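Local coordinates for protein AvmM (Streptomyces sp. NBRC 109436, PDB 7FE6) that catalyses macrocyclization through dehydration and Michael-type addition in the biosynthesis of alchivemycin A, at residues I24-I29 and A157-L162; V45-R50 and T58-V63; F77-K82 and V140-R145. One frame throughout, in Å; residues are numbered along the deposited sequence.

Interaction 1. Residues I24-I29 and A157-L162; sequences IVADFI and ALPGML
Ile24, Ala157 and Pro159 carry most of this contact, in which strand 24-29 of one sheet lies against strand 157-162 of the facing sheet, their axes 7.0 Å apart. The branch of Ile24 that does the work is CG2: turned anti to the backbone N (CG1 at chi1 -44°), it lies 4.0 Å from Pro159 CB and 3.6 Å from Met161 CE. Met161 bends at chi2 and chi3 to bring that methyl over, and its SD lies 4.0 Å from Ile24 CG1. Small residues suit the middle, where Ala26 CB meets Ala157 CB at 3.6 Å; the compact pyrrolidine of Pro159 sits beside them, its CG 4.1 Å from Ala26 CB. At the far end Phe28 swings its ring inward, and CZ reaches Ala157 CB at 3.7 Å. With the ring cut back to a methyl, as in an alanine at Phe28, the Ala157 methyl would probably lose its aromatic neighbour and a gap would open at this end. The whole is apolar packing between the two layers of a beta-sandwich. Strand 40-49 pairs with 24-29 in one layer, strands 57-66 and 178-189 flank 157-162 in the other, and Phe28 also touches Ala185 of 178-189.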
ATOM      1  N   ILE A  24      13.912  -6.417   3.746  1.00 59.14           N
ATOM      2  CA  ILE A  24      13.905  -5.822   2.414  1.00 57.43           C
ATOM      3  C   ILE A  24      12.494  -6.031   1.873  1.00 57.60           C
ATOM      4  O   ILE A  24      12.163  -7.118   1.380  1.00 57.75           O
ATOM      5  CB  ILE A  24      14.952  -6.455   1.489  1.00 56.13           C
ATOM      6  CG1 ILE A  24      16.286  -6.646   2.208  1.00 60.90           C
ATOM      7  CG2 ILE A  24      15.161  -5.569   0.278  1.00 52.89           C
ATOM      8  CD1 ILE A  24      16.911  -5.348   2.755  1.00 61.89           C
ATOM      9  N   VAL A  25      11.670  -4.987   1.961  1.00 53.20           N
ATOM     10  CA  VAL A  25      10.254  -5.055   1.616  1.00 55.42           C
ATOM     11  C   VAL A  25      10.021  -4.345   0.273  1.00 53.26           C
ATOM     12  O   VAL A  25      10.894  -3.664  -0.251  1.00 53.99           O
ATOM     13  CB  VAL A  25       9.382  -4.450   2.740  1.00 59.22           C
ATOM     14  CG1 VAL A  25       9.794  -5.059   4.087  1.00 59.09           C
ATOM     15  CG2 VAL A  25       9.531  -2.930   2.785  1.00 47.82           C
ATOM     16  N   ALA A  26       8.812  -4.483  -0.273  1.00 53.27           N
ATOM     17  CA  ALA A  26       8.471  -3.801  -1.520  1.00 50.83           C
ATOM     18  C   ALA A  26       7.058  -3.212  -1.462  1.00 49.53           C
ATOM     19  O   ALA A  26       6.156  -3.775  -0.836  1.00 48.09           O
ATOM     20  CB  ALA A  26       8.589  -4.743  -2.712  1.00 48.48           C
ATOM     21  N   ASP A  27       6.859  -2.094  -2.169  1.00 43.51           N
ATOM     22  CA  ASP A  27       5.562  -1.433  -2.225  1.00 43.55           C
ATOM     23  C   ASP A  27       5.163  -1.127  -3.667  1.00 44.16           C
ATOM     24  O   ASP A  27       6.012  -0.827  -4.515  1.00 43.26           O
ATOM     25  CB  ASP A  27       5.547  -0.142  -1.413  1.00 41.57           C
ATOM     26  CG  ASP A  27       5.815  -0.398   0.047  1.00 45.45           C
ATOM     27  OD1 ASP A  27       5.064  -1.181   0.657  1.00 46.68           O
ATOM     28  OD2 ASP A  27       6.760   0.198   0.602  1.00 48.30           O
ATOM     29  N   PHE A  28       3.856  -1.216  -3.934  1.00 42.60           N
ATOM     30  CA  PHE A  28       3.269  -0.868  -5.220  1.00 39.30           C
ATOM     31  C   PHE A  28       2.547   0.474  -5.129  1.00 39.68           C
ATOM     32  O   PHE A  28       1.943   0.812  -4.104  1.00 40.79           O
ATOM     33  CB  PHE A  28       2.276  -1.944  -5.682  1.00 38.31           C
ATOM     34  CG  PHE A  28       2.914  -3.238  -6.137  1.00 42.42           C
ATOM     35  CD1 PHE A  28       3.501  -3.338  -7.397  1.00 40.90           C
ATOM     36  CD2 PHE A  28       2.865  -4.375  -5.347  1.00 44.29           C
ATOM     37  CE1 PHE A  28       4.053  -4.526  -7.835  1.00 43.27           C
ATOM     38  CE2 PHE A  28       3.436  -5.583  -5.796  1.00 45.79           C
ATOM     39  CZ  PHE A  28       4.032  -5.644  -7.029  1.00 44.70           C
ATOM     40  N   ILE A  29       2.593   1.233  -6.223  1.00 38.18           N
ATOM     41  CA  ILE A  29       1.809   2.456  -6.374  1.00 37.83           C
ATOM     42  C   ILE A  29       1.139   2.415  -7.739  1.00 40.23           C
ATOM     43  O   ILE A  29       1.818   2.213  -8.751  1.00 40.54           O
ATOM     44  CB  ILE A  29       2.665   3.735  -6.257  1.00 39.87           C
ATOM     45  CG1 ILE A  29       3.219   3.916  -4.842  1.00 39.82           C
ATOM     46  CG2 ILE A  29       1.830   4.968  -6.624  1.00 39.99           C
ATOM     47  CD1 ILE A  29       2.150   4.248  -3.795  1.00 38.15           C
ATOM     48  N   ALA A 157       6.144  -8.591  -6.247  1.00 53.34           N
ATOM     49  CA  ALA A 157       7.448  -7.957  -6.161  1.00 52.63           C
ATOM     50  C   ALA A 157       8.360  -8.822  -5.303  1.00 53.67           C
ATOM     51  O   ALA A 157       8.047  -9.105  -4.142  1.00 53.09           O
ATOM     52  CB  ALA A 157       7.324  -6.549  -5.590  1.00 51.78           C
ATOM     53  N   LEU A 158       9.487  -9.234  -5.871  1.00 54.72           N
ATOM     54  CA  LEU A 158      10.440 -10.096  -5.177  1.00 57.03           C
ATOM     55  C   LEU A 158      11.791  -9.404  -5.232  1.00 56.44           C
ATOM     56  O   LEU A 158      12.522  -9.543  -6.230  1.00 56.98           O
ATOM     57  CB  LEU A 158      10.519 -11.483  -5.813  1.00 57.80           C
ATOM     58  CG  LEU A 158      11.616 -12.404  -5.262  1.00 56.80           C
ATOM     59  CD1 LEU A 158      11.314 -12.877  -3.823  1.00 52.69           C
ATOM     60  CD2 LEU A 158      11.868 -13.566  -6.208  1.00 55.71           C
ATOM     61  N   PRO A 159      12.153  -8.648  -4.196  1.00 58.79           N
ATOM     62  CA  PRO A 159      13.481  -8.019  -4.170  1.00 58.97           C
ATOM     63  C   PRO A 159      14.580  -9.075  -4.108  1.00 56.54           C
ATOM     64  O   PRO A 159      14.522 -10.007  -3.307  1.00 59.61           O
ATOM     65  CB  PRO A 159      13.436  -7.155  -2.906  1.00 55.28           C
ATOM     66  CG  PRO A 159      11.968  -7.015  -2.591  1.00 54.96           C
ATOM     67  CD  PRO A 159      11.355  -8.299  -3.015  1.00 54.97           C
ATOM     68  N   GLY A 160      15.565  -8.946  -4.992  1.00 58.18           N
ATOM     69  CA  GLY A 160      16.739  -9.815  -5.001  1.00 59.98           C
ATOM     70  C   GLY A 160      17.991  -9.082  -4.548  1.00 61.82           C
ATOM     71  O   GLY A 160      18.239  -7.937  -4.946  1.00 60.63           O
ATOM     72  N   MET A 161      18.762  -9.737  -3.687  1.00 62.89           N
ATOM     73  CA  MET A 161      20.034  -9.181  -3.271  1.00 65.11           C
ATOM     74  C   MET A 161      21.116 -10.251  -3.296  1.00 69.84           C
ATOM     75  O   MET A 161      20.857 -11.455  -3.206  1.00 69.44           O
ATOM     76  CB  MET A 161      19.963  -8.535  -1.881  1.00 66.89           C
ATOM     77  CG  MET A 161      19.190  -9.327  -0.828  1.00 69.30           C
ATOM     78  SD  MET A 161      17.411  -8.980  -0.777  1.00 56.22           S
ATOM     79  CE  MET A 161      17.306  -7.565  -1.838  1.00 57.32           C
ATOM     80  N   LEU A 162      22.342  -9.763  -3.417  1.00 73.93           N
ATOM     81  CA  LEU A 162      23.556 -10.550  -3.289  1.00 76.46           C
ATOM     82  C   LEU A 162      24.037 -10.340  -1.859  1.00 77.97           C
ATOM     83  O   LEU A 162      24.391  -9.221  -1.473  1.00 71.06           O
ATOM     84  CB  LEU A 162      24.583 -10.103  -4.330  1.00 74.93           C
ATOM     85  CG  LEU A 162      24.168 -10.362  -5.788  1.00 72.30           C
ATOM     86  CD1 LEU A 162      25.239  -9.923  -6.760  1.00 72.80           C
ATOM     87  CD2 LEU A 162      23.878 -11.834  -5.992  1.00 72.05           C
TER

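Interaction 2. Residues V45-R50 and T58-V63; sequences VFYTNR and TGLNLV
Tyr47 stretches from its strand across the core and brings the CD1 and CE1 atoms of its ring alongside Leu60, with CE1 3.9 Å from Leu60 CB. The two strands belong to the opposing sheets of a beta-sandwich: their axes are 8.2 Å apart and their directions differ by 136°, so side chains rather than backbones make the contact. Tyr47 CG sits between the backbone N and the carbonyl carbon (chi1 58°), which aims the ring at segment 58-63. A tyrosine suits this place because its ring fills the apolar interior while its hydroxyl still finds a polar mate at the far side. Val45, two residues earlier on the same strand, packs with CG1 3.6 Å from Leu60 CD2 and 4.1 Å from Leu62 CD1; this one branch touches both leucine methyls, a small branched side chain suiting the close approach. The backbone of Gly59 passes close to the phenol. Just past the end of strand 40-49, Arg50 touches bound alchivemycin A and gives a hydrogen bond to Leu182 of the second subunit. Thr58 OG1 is gripped twice, bonding also with Val128 O, and Tyr47 OH donates to it at 2.7 Å, with OG1 at the edge of the phenol and in the plane of its ring.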
ATOM      1  N   VAL A  45       6.940   0.521  -8.484  1.00 41.50           N
ATOM      2  CA  VAL A  45       7.205  -0.452  -7.439  1.00 42.03           C
ATOM      3  C   VAL A  45       8.611  -0.155  -6.938  1.00 44.05           C
ATOM      4  O   VAL A  45       9.494   0.214  -7.720  1.00 47.91           O
ATOM      5  CB  VAL A  45       7.025  -1.904  -7.968  1.00 43.68           C
ATOM      6  CG1 VAL A  45       7.756  -2.108  -9.307  1.00 40.44           C
ATOM      7  CG2 VAL A  45       7.461  -2.965  -6.939  1.00 42.79           C
ATOM      8  N   PHE A  46       8.821  -0.284  -5.637  1.00 42.78           N
ATOM      9  CA  PHE A  46      10.097   0.114  -5.076  1.00 43.76           C
ATOM     10  C   PHE A  46      10.411  -0.792  -3.898  1.00 47.02           C
ATOM     11  O   PHE A  46       9.507  -1.209  -3.170  1.00 46.17           O
ATOM     12  CB  PHE A  46      10.106   1.599  -4.656  1.00 46.67           C
ATOM     13  CG  PHE A  46       8.770   2.127  -4.144  1.00 45.69           C
ATOM     14  CD1 PHE A  46       7.780   2.537  -5.030  1.00 42.62           C
ATOM     15  CD2 PHE A  46       8.539   2.262  -2.772  1.00 45.24           C
ATOM     16  CE1 PHE A  46       6.562   3.020  -4.572  1.00 43.74           C
ATOM     17  CE2 PHE A  46       7.324   2.753  -2.291  1.00 44.94           C
ATOM     18  CZ  PHE A  46       6.328   3.143  -3.193  1.00 44.20           C
ATOM     19  N   TYR A  47      11.684  -1.120  -3.722  1.00 47.71           N
ATOM     20  CA  TYR A  47      12.081  -1.933  -2.581  1.00 49.11           C
ATOM     21  C   TYR A  47      12.932  -1.098  -1.636  1.00 49.26           C
ATOM     22  O   TYR A  47      13.744  -0.279  -2.080  1.00 48.65           O
ATOM     23  CB  TYR A  47      12.793  -3.220  -3.026  1.00 46.48           C
ATOM     24  CG  TYR A  47      14.047  -3.080  -3.876  1.00 50.35           C
ATOM     25  CD1 TYR A  47      13.961  -2.972  -5.275  1.00 49.49           C
ATOM     26  CD2 TYR A  47      15.322  -3.134  -3.293  1.00 50.43           C
ATOM     27  CE1 TYR A  47      15.109  -2.874  -6.072  1.00 50.13           C
ATOM     28  CE2 TYR A  47      16.476  -3.037  -4.073  1.00 53.45           C
ATOM     29  CZ  TYR A  47      16.359  -2.909  -5.469  1.00 54.84           C
ATOM     30  OH  TYR A  47      17.487  -2.816  -6.240  1.00 52.32           O
ATOM     31  N   THR A  48      12.710  -1.286  -0.327  1.00 51.00           N
ATOM     32  CA  THR A  48      13.256  -0.425   0.716  1.00 50.77           C
ATOM     33  C   THR A  48      13.943  -1.274   1.772  1.00 52.33           C
ATOM     34  O   THR A  48      13.409  -2.309   2.186  1.00 50.66           O
ATOM     35  CB  THR A  48      12.170   0.416   1.396  1.00 52.88           C
ATOM     36  OG1 THR A  48      11.504   1.242   0.433  1.00 54.54           O
ATOM     37  CG2 THR A  48      12.767   1.293   2.521  1.00 52.77           C
ATOM     38  N   ASN A  49      15.133  -0.841   2.201  1.00 51.01           N
ATOM     39  CA  ASN A  49      15.839  -1.550   3.264  1.00 55.23           C
ATOM     40  C   ASN A  49      15.284  -1.061   4.597  1.00 60.10           C
ATOM     41  O   ASN A  49      15.653   0.013   5.089  1.00 59.88           O
ATOM     42  CB  ASN A  49      17.347  -1.353   3.176  1.00 57.20           C
ATOM     43  CG  ASN A  49      18.109  -2.310   4.089  1.00 62.13           C
ATOM     44  OD1 ASN A  49      17.527  -2.917   4.982  1.00 64.07           O
ATOM     45  ND2 ASN A  49      19.411  -2.453   3.860  1.00 63.77           N
ATOM     46  N   ARG A  50      14.358  -1.838   5.161  1.00 60.31           N
ATOM     47  CA  ARG A  50      13.822  -1.599   6.488  1.00 56.37           C
ATOM     48  C   ARG A  50      14.682  -2.197   7.590  1.00 59.63           C
ATOM     49  O   ARG A  50      14.368  -2.009   8.763  1.00 60.55           O
ATOM     50  CB  ARG A  50      12.421  -2.183   6.571  1.00 52.74           C
ATOM     51  CG  ARG A  50      11.465  -1.635   5.550  1.00 52.96           C
ATOM     52  CD  ARG A  50      11.000  -0.242   5.943  1.00 54.33           C
ATOM     53  NE  ARG A  50       9.882   0.237   5.145  1.00 52.27           N
ATOM     54  CZ  ARG A  50       9.664   1.520   4.877  1.00 53.18           C
ATOM     55  NH1 ARG A  50      10.496   2.449   5.337  1.00 53.69           N
ATOM     56  NH2 ARG A  50       8.633   1.869   4.125  1.00 54.28           N
ATOM     57  N   THR A  58      21.773  -5.150  -5.448  1.00 62.53           N
ATOM     58  CA  THR A  58      20.363  -5.504  -5.380  1.00 59.71           C
ATOM     59  C   THR A  58      19.706  -5.220  -6.715  1.00 59.43           C
ATOM     60  O   THR A  58      20.107  -4.299  -7.430  1.00 58.33           O
ATOM     61  CB  THR A  58      19.607  -4.710  -4.330  1.00 59.34           C
ATOM     62  OG1 THR A  58      19.659  -3.327  -4.694  1.00 57.18           O
ATOM     63  CG2 THR A  58      20.177  -4.925  -2.922  1.00 62.50           C
ATOM     64  N   GLY A  59      18.641  -5.972  -6.996  1.00 58.59           N
ATOM     65  CA  GLY A  59      17.784  -5.712  -8.137  1.00 57.80           C
ATOM     66  C   GLY A  59      16.402  -6.278  -7.902  1.00 54.57           C
ATOM     67  O   GLY A  59      16.221  -7.218  -7.123  1.00 54.86           O
ATOM     68  N   LEU A  60      15.423  -5.701  -8.595  1.00 54.63           N
ATOM     69  CA  LEU A  60      14.031  -6.105  -8.440  1.00 52.28           C
ATOM     70  C   LEU A  60      13.655  -7.236  -9.398  1.00 55.98           C
ATOM     71  O   LEU A  60      14.019  -7.226 -10.581  1.00 55.53           O
ATOM     72  CB  LEU A  60      13.088  -4.921  -8.687  1.00 47.93           C
ATOM     73  CG  LEU A  60      11.596  -5.295  -8.566  1.00 49.92           C
ATOM     74  CD1 LEU A  60      11.232  -5.673  -7.136  1.00 48.55           C
ATOM     75  CD2 LEU A  60      10.618  -4.298  -9.185  1.00 44.76           C
ATOM     76  N   ASN A  61      12.887  -8.189  -8.884  1.00 53.19           N
ATOM     77  CA  ASN A  61      12.185  -9.169  -9.699  1.00 55.62           C
ATOM     78  C   ASN A  61      10.682  -8.933  -9.577  1.00 54.99           C
ATOM     79  O   ASN A  61      10.189  -8.483  -8.535  1.00 53.77           O
ATOM     80  CB  ASN A  61      12.538 -10.603  -9.278  1.00 54.28           C
ATOM     81  CG  ASN A  61      14.040 -10.879  -9.352  1.00 58.21           C
ATOM     82  OD1 ASN A  61      14.610 -11.002 -10.437  1.00 58.45           O
ATOM     83  ND2 ASN A  61      14.693 -10.938  -8.188  1.00 58.06           N
ATOM     84  N   LEU A  62       9.970  -9.197 -10.676  1.00 54.32           N
ATOM     85  CA  LEU A  62       8.524  -9.023 -10.789  1.00 54.64           C
ATOM     86  C   LEU A  62       7.933 -10.324 -11.316  1.00 56.77           C
ATOM     87  O   LEU A  62       8.431 -10.876 -12.303  1.00 55.64           O
ATOM     88  CB  LEU A  62       8.186  -7.868 -11.733  1.00 54.88           C
ATOM     89  CG  LEU A  62       7.082  -6.873 -11.411  1.00 56.15           C
ATOM     90  CD1 LEU A  62       7.356  -6.111 -10.123  1.00 53.45           C
ATOM     91  CD2 LEU A  62       7.007  -5.923 -12.561  1.00 56.38           C
ATOM     92  N   VAL A  63       6.910 -10.844 -10.649  1.00 58.48           N
ATOM     93  CA  VAL A  63       6.302 -12.109 -11.047  1.00 58.34           C
ATOM     94  C   VAL A  63       4.866 -11.868 -11.472  1.00 57.05           C
ATOM     95  O   VAL A  63       4.094 -11.245 -10.740  1.00 58.02           O
ATOM     96  CB  VAL A  63       6.362 -13.154  -9.925  1.00 57.97           C
ATOM     97  CG1 VAL A  63       5.790 -14.454 -10.411  1.00 58.87           C
ATOM     98  CG2 VAL A  63       7.790 -13.346  -9.486  1.00 54.62           C
TER

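Interaction 3. Residues F77-K82 and V140-R145; sequences FKLFYK and VRLAFR
Phe77 faces Phe144, and from there to Tyr81 opposite Val140 the two strands pair as neighbours in one antiparallel sheet, at 174° between their directions. The backbone bonds come in two rings. Lys78 N gives to Ala143 O at 2.8 Å and Ala143 N returns to Lys78 O at 3.1 Å; Phe80 N gives to Arg141 O at 2.9 Å, and Arg141 N returns to Phe80 O at 2.8 Å. CA-H...O contacts from residues of the non-hydrogen-bonded pairs, such as Val140 CA to Phe80 O, 3.4 Å, supplement them.

Apolar contacts gather on the face bearing Phe77, Leu79, Tyr81, Val140, Leu142 and Phe144. The two phenylalanines lie side by side, pointing the same way, with planes at 57°, and Phe77 CB is 3.6 Å from Phe144 CD1. Leu142 CG, anti to its own N (chi1 178°), carries CD1 to within 3.9 Å of Phe77 CD1. Beta-branched Val140 suits an extended strand, and its CG1 meets Leu79 CD2 at 3.4 Å.

On the other face, the stems of Lys78 and Arg141 carry charged ends beside the apolar Phe80 and Ala143; Arg141 makes a salt bridge with Glu42 and a cation-pi contact with Trp88, while Phe80 packs on Leu196 of the second subunit. Strand 40-49 flanks 135-144 and strand 89-90 flanks 77-83, while Ile64 of strand 57-66 in the opposing sheet packs under Phe77, Leu142 and Phe144.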
ATOM      1  N   PHE A  77       2.761 -10.600 -23.125  1.00 59.61           N
ATOM      2  CA  PHE A  77       2.668  -9.250 -22.615  1.00 60.17           C
ATOM      3  C   PHE A  77       3.924  -8.470 -22.985  1.00 57.60           C
ATOM      4  O   PHE A  77       4.969  -9.032 -23.324  1.00 55.53           O
ATOM      5  CB  PHE A  77       2.419  -9.253 -21.101  1.00 55.32           C
ATOM      6  CG  PHE A  77       3.436 -10.032 -20.288  1.00 57.43           C
ATOM      7  CD1 PHE A  77       4.561  -9.400 -19.760  1.00 53.90           C
ATOM      8  CD2 PHE A  77       3.230 -11.375 -19.991  1.00 58.03           C
ATOM      9  CE1 PHE A  77       5.471 -10.104 -18.986  1.00 52.66           C
ATOM     10  CE2 PHE A  77       4.141 -12.076 -19.212  1.00 58.77           C
ATOM     11  CZ  PHE A  77       5.262 -11.432 -18.703  1.00 52.91           C
ATOM     12  N   LYS A  78       3.782  -7.156 -22.963  1.00 55.65           N
ATOM     13  CA  LYS A  78       4.897  -6.250 -23.154  1.00 56.68           C
ATOM     14  C   LYS A  78       5.233  -5.593 -21.825  1.00 55.04           C
ATOM     15  O   LYS A  78       4.335  -5.230 -21.054  1.00 50.07           O
ATOM     16  CB  LYS A  78       4.581  -5.194 -24.207  1.00 56.08           C
ATOM     17  CG  LYS A  78       4.531  -5.753 -25.582  1.00 53.61           C
ATOM     18  CD  LYS A  78       4.312  -4.671 -26.591  1.00 57.09           C
ATOM     19  CE  LYS A  78       4.185  -5.283 -27.959  1.00 55.60           C
ATOM     20  NZ  LYS A  78       5.447  -5.951 -28.420  1.00 61.49           N
ATOM     21  N   LEU A  79       6.534  -5.461 -21.560  1.00 52.83           N
ATOM     22  CA  LEU A  79       7.018  -5.045 -20.250  1.00 52.40           C
ATOM     23  C   LEU A  79       8.204  -4.112 -20.433  1.00 53.01           C
ATOM     24  O   LEU A  79       9.233  -4.519 -20.976  1.00 55.88           O
ATOM     25  CB  LEU A  79       7.415  -6.259 -19.403  1.00 51.54           C
ATOM     26  CG  LEU A  79       7.112  -6.223 -17.895  1.00 53.93           C
ATOM     27  CD1 LEU A  79       7.944  -7.263 -17.150  1.00 55.03           C
ATOM     28  CD2 LEU A  79       7.306  -4.855 -17.304  1.00 48.11           C
ATOM     29  N   PHE A  80       8.059  -2.867 -19.980  1.00 54.34           N
ATOM     30  CA  PHE A  80       9.149  -1.897 -19.955  1.00 51.48           C
ATOM     31  C   PHE A  80       9.335  -1.377 -18.542  1.00 52.53           C
ATOM     32  O   PHE A  80       8.379  -1.297 -17.755  1.00 51.78           O
ATOM     33  CB  PHE A  80       8.881  -0.705 -20.876  1.00 49.72           C
ATOM     34  CG  PHE A  80       8.992  -1.030 -22.327  1.00 53.87           C
ATOM     35  CD1 PHE A  80       7.973  -1.741 -22.972  1.00 50.17           C
ATOM     36  CD2 PHE A  80      10.105  -0.614 -23.057  1.00 52.64           C
ATOM     37  CE1 PHE A  80       8.069  -2.039 -24.322  1.00 54.39           C
ATOM     38  CE2 PHE A  80      10.221  -0.906 -24.423  1.00 57.53           C
ATOM     39  CZ  PHE A  80       9.209  -1.628 -25.059  1.00 56.28           C
ATOM     40  N   TYR A  81      10.564  -0.990 -18.222  1.00 52.59           N
ATOM     41  CA  TYR A  81      10.802  -0.473 -16.891  1.00 48.22           C
ATOM     42  C   TYR A  81      11.944   0.519 -16.932  1.00 52.22           C
ATOM     43  O   TYR A  81      12.704   0.609 -17.908  1.00 52.53           O
ATOM     44  CB  TYR A  81      11.077  -1.596 -15.884  1.00 49.77           C
ATOM     45  CG  TYR A  81      12.448  -2.237 -15.981  1.00 52.23           C
ATOM     46  CD1 TYR A  81      12.728  -3.175 -16.981  1.00 50.62           C
ATOM     47  CD2 TYR A  81      13.438  -1.957 -15.046  1.00 50.00           C
ATOM     48  CE1 TYR A  81      13.960  -3.786 -17.074  1.00 51.04           C
ATOM     49  CE2 TYR A  81      14.684  -2.559 -15.122  1.00 53.07           C
ATOM     50  CZ  TYR A  81      14.946  -3.483 -16.150  1.00 57.12           C
ATOM     51  OH  TYR A  81      16.181  -4.111 -16.247  1.00 52.66           O
ATOM     52  N   LYS A  82      12.060   1.248 -15.824  1.00 51.04           N
ATOM     53  CA  LYS A  82      13.048   2.305 -15.664  1.00 50.78           C
ATOM     54  C   LYS A  82      13.392   2.335 -14.188  1.00 49.00           C
ATOM     55  O   LYS A  82      12.491   2.482 -13.355  1.00 45.57           O
ATOM     56  CB  LYS A  82      12.458   3.630 -16.154  1.00 50.48           C
ATOM     57  CG  LYS A  82      13.021   4.899 -15.586  1.00 51.16           C
ATOM     58  CD  LYS A  82      11.910   5.952 -15.592  1.00 48.35           C
ATOM     59  CE  LYS A  82      12.413   7.325 -15.893  1.00 48.13           C
ATOM     60  NZ  LYS A  82      13.461   7.760 -14.917  1.00 49.26           N
ATOM     61  N   VAL A 140       7.124   1.032 -14.173  1.00 44.17           N
ATOM     62  CA  VAL A 140       6.848  -0.145 -14.992  1.00 45.91           C
ATOM     63  C   VAL A 140       5.679   0.133 -15.935  1.00 45.63           C
ATOM     64  O   VAL A 140       4.605   0.550 -15.491  1.00 44.52           O
ATOM     65  CB  VAL A 140       6.529  -1.377 -14.123  1.00 45.00           C
ATOM     66  CG1 VAL A 140       6.399  -2.589 -15.003  1.00 48.10           C
ATOM     67  CG2 VAL A 140       7.565  -1.589 -13.093  1.00 43.39           C
ATOM     68  N   ARG A 141       5.867  -0.158 -17.220  1.00 44.87           N
ATOM     69  CA  ARG A 141       4.802  -0.072 -18.208  1.00 44.20           C
ATOM     70  C   ARG A 141       4.462  -1.478 -18.687  1.00 51.30           C
ATOM     71  O   ARG A 141       5.339  -2.209 -19.188  1.00 50.64           O
ATOM     72  CB  ARG A 141       5.196   0.828 -19.374  1.00 42.93           C
ATOM     73  CG  ARG A 141       5.197   2.303 -19.047  1.00 44.02           C
ATOM     74  CD  ARG A 141       5.922   3.128 -20.115  1.00 42.89           C
ATOM     75  NE  ARG A 141       5.918   4.542 -19.790  1.00 43.27           N
ATOM     76  CZ  ARG A 141       6.744   5.450 -20.305  1.00 48.63           C
ATOM     77  NH1 ARG A 141       7.687   5.105 -21.181  1.00 48.74           N
ATOM     78  NH2 ARG A 141       6.651   6.719 -19.911  1.00 49.67           N
ATOM     79  N   LEU A 142       3.180  -1.838 -18.561  1.00 47.51           N
ATOM     80  CA  LEU A 142       2.731  -3.205 -18.743  1.00 46.51           C
ATOM     81  C   LEU A 142       1.481  -3.213 -19.598  1.00 50.36           C
ATOM     82  O   LEU A 142       0.594  -2.366 -19.432  1.00 50.37           O
ATOM     83  CB  LEU A 142       2.435  -3.873 -17.409  1.00 46.82           C
ATOM     84  CG  LEU A 142       1.897  -5.297 -17.456  1.00 48.69           C
ATOM     85  CD1 LEU A 142       2.881  -6.215 -18.154  1.00 51.25           C
ATOM     86  CD2 LEU A 142       1.608  -5.779 -16.051  1.00 45.41           C
ATOM     87  N   ALA A 143       1.434  -4.168 -20.525  1.00 50.46           N
ATOM     88  CA  ALA A 143       0.290  -4.366 -21.397  1.00 52.78           C
ATOM     89  C   ALA A 143       0.196  -5.847 -21.718  1.00 55.21           C
ATOM     90  O   ALA A 143       1.185  -6.455 -22.137  1.00 57.48           O
ATOM     91  CB  ALA A 143       0.422  -3.532 -22.681  1.00 53.68           C
ATOM     92  N   PHE A 144      -0.980  -6.430 -21.521  1.00 56.39           N
ATOM     93  CA  PHE A 144      -1.225  -7.781 -21.993  1.00 56.23           C
ATOM     94  C   PHE A 144      -1.842  -7.722 -23.374  1.00 60.61           C
ATOM     95  O   PHE A 144      -2.576  -6.788 -23.703  1.00 61.85           O
ATOM     96  CB  PHE A 144      -2.135  -8.543 -21.047  1.00 55.64           C
ATOM     97  CG  PHE A 144      -1.528  -8.776 -19.710  1.00 59.96           C
ATOM     98  CD1 PHE A 144      -0.755  -9.915 -19.474  1.00 59.62           C
ATOM     99  CD2 PHE A 144      -1.693  -7.852 -18.691  1.00 50.86           C
ATOM    100  CE1 PHE A 144      -0.182 -10.128 -18.227  1.00 58.15           C
ATOM    101  CE2 PHE A 144      -1.121  -8.061 -17.449  1.00 50.11           C
ATOM    102  CZ  PHE A 144      -0.369  -9.195 -17.215  1.00 53.34           C
ATOM    103  N   ARG A 145      -1.524  -8.718 -24.195  1.00 61.43           N
ATOM    104  CA  ARG A 145      -2.093  -8.729 -25.526  1.00 65.51           C
ATOM    105  C   ARG A 145      -3.606  -8.875 -25.424  1.00 65.94           C
ATOM    106  O   ARG A 145      -4.133  -9.453 -24.469  1.00 65.10           O
ATOM    107  CB  ARG A 145      -1.489  -9.861 -26.368  1.00 65.18           C
ATOM    108  CG  ARG A 145      -1.820 -11.264 -25.873  1.00 67.92           C
ATOM    109  CD  ARG A 145      -1.281 -12.334 -26.824  1.00 68.90           C
ATOM    110  NE  ARG A 145      -1.710 -13.680 -26.454  1.00 68.23           N
ATOM    111  CZ  ARG A 145      -2.937 -14.148 -26.666  1.00 72.46           C
ATOM    112  NH1 ARG A 145      -3.856 -13.373 -27.228  1.00 72.41           N
ATOM    113  NH2 ARG A 145      -3.255 -15.383 -26.308  1.00 76.94           N
TER

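From the N terminus the chain enters strand 24-29, whose partner in interaction 1 comes 128 residues later; inside that long loop lie both other contacts. Interaction 2 closes first, a short excursion between 45-50 and 58-63, and interaction 3 then opens at 77-82 and closes at 140-145, so these two run in series. Interactions 1 and 2 join the two sheets of the sandwich through adjacent strands, their centres 3 Å apart, and a probable backbone hydrogen bond from Gly160 N to Gly59 O (2.8 Å) ties them. Interaction 3 pairs strands within one sheet, about 17 Å from interaction 2 between centres, meeting it where Val45 packs on Val140.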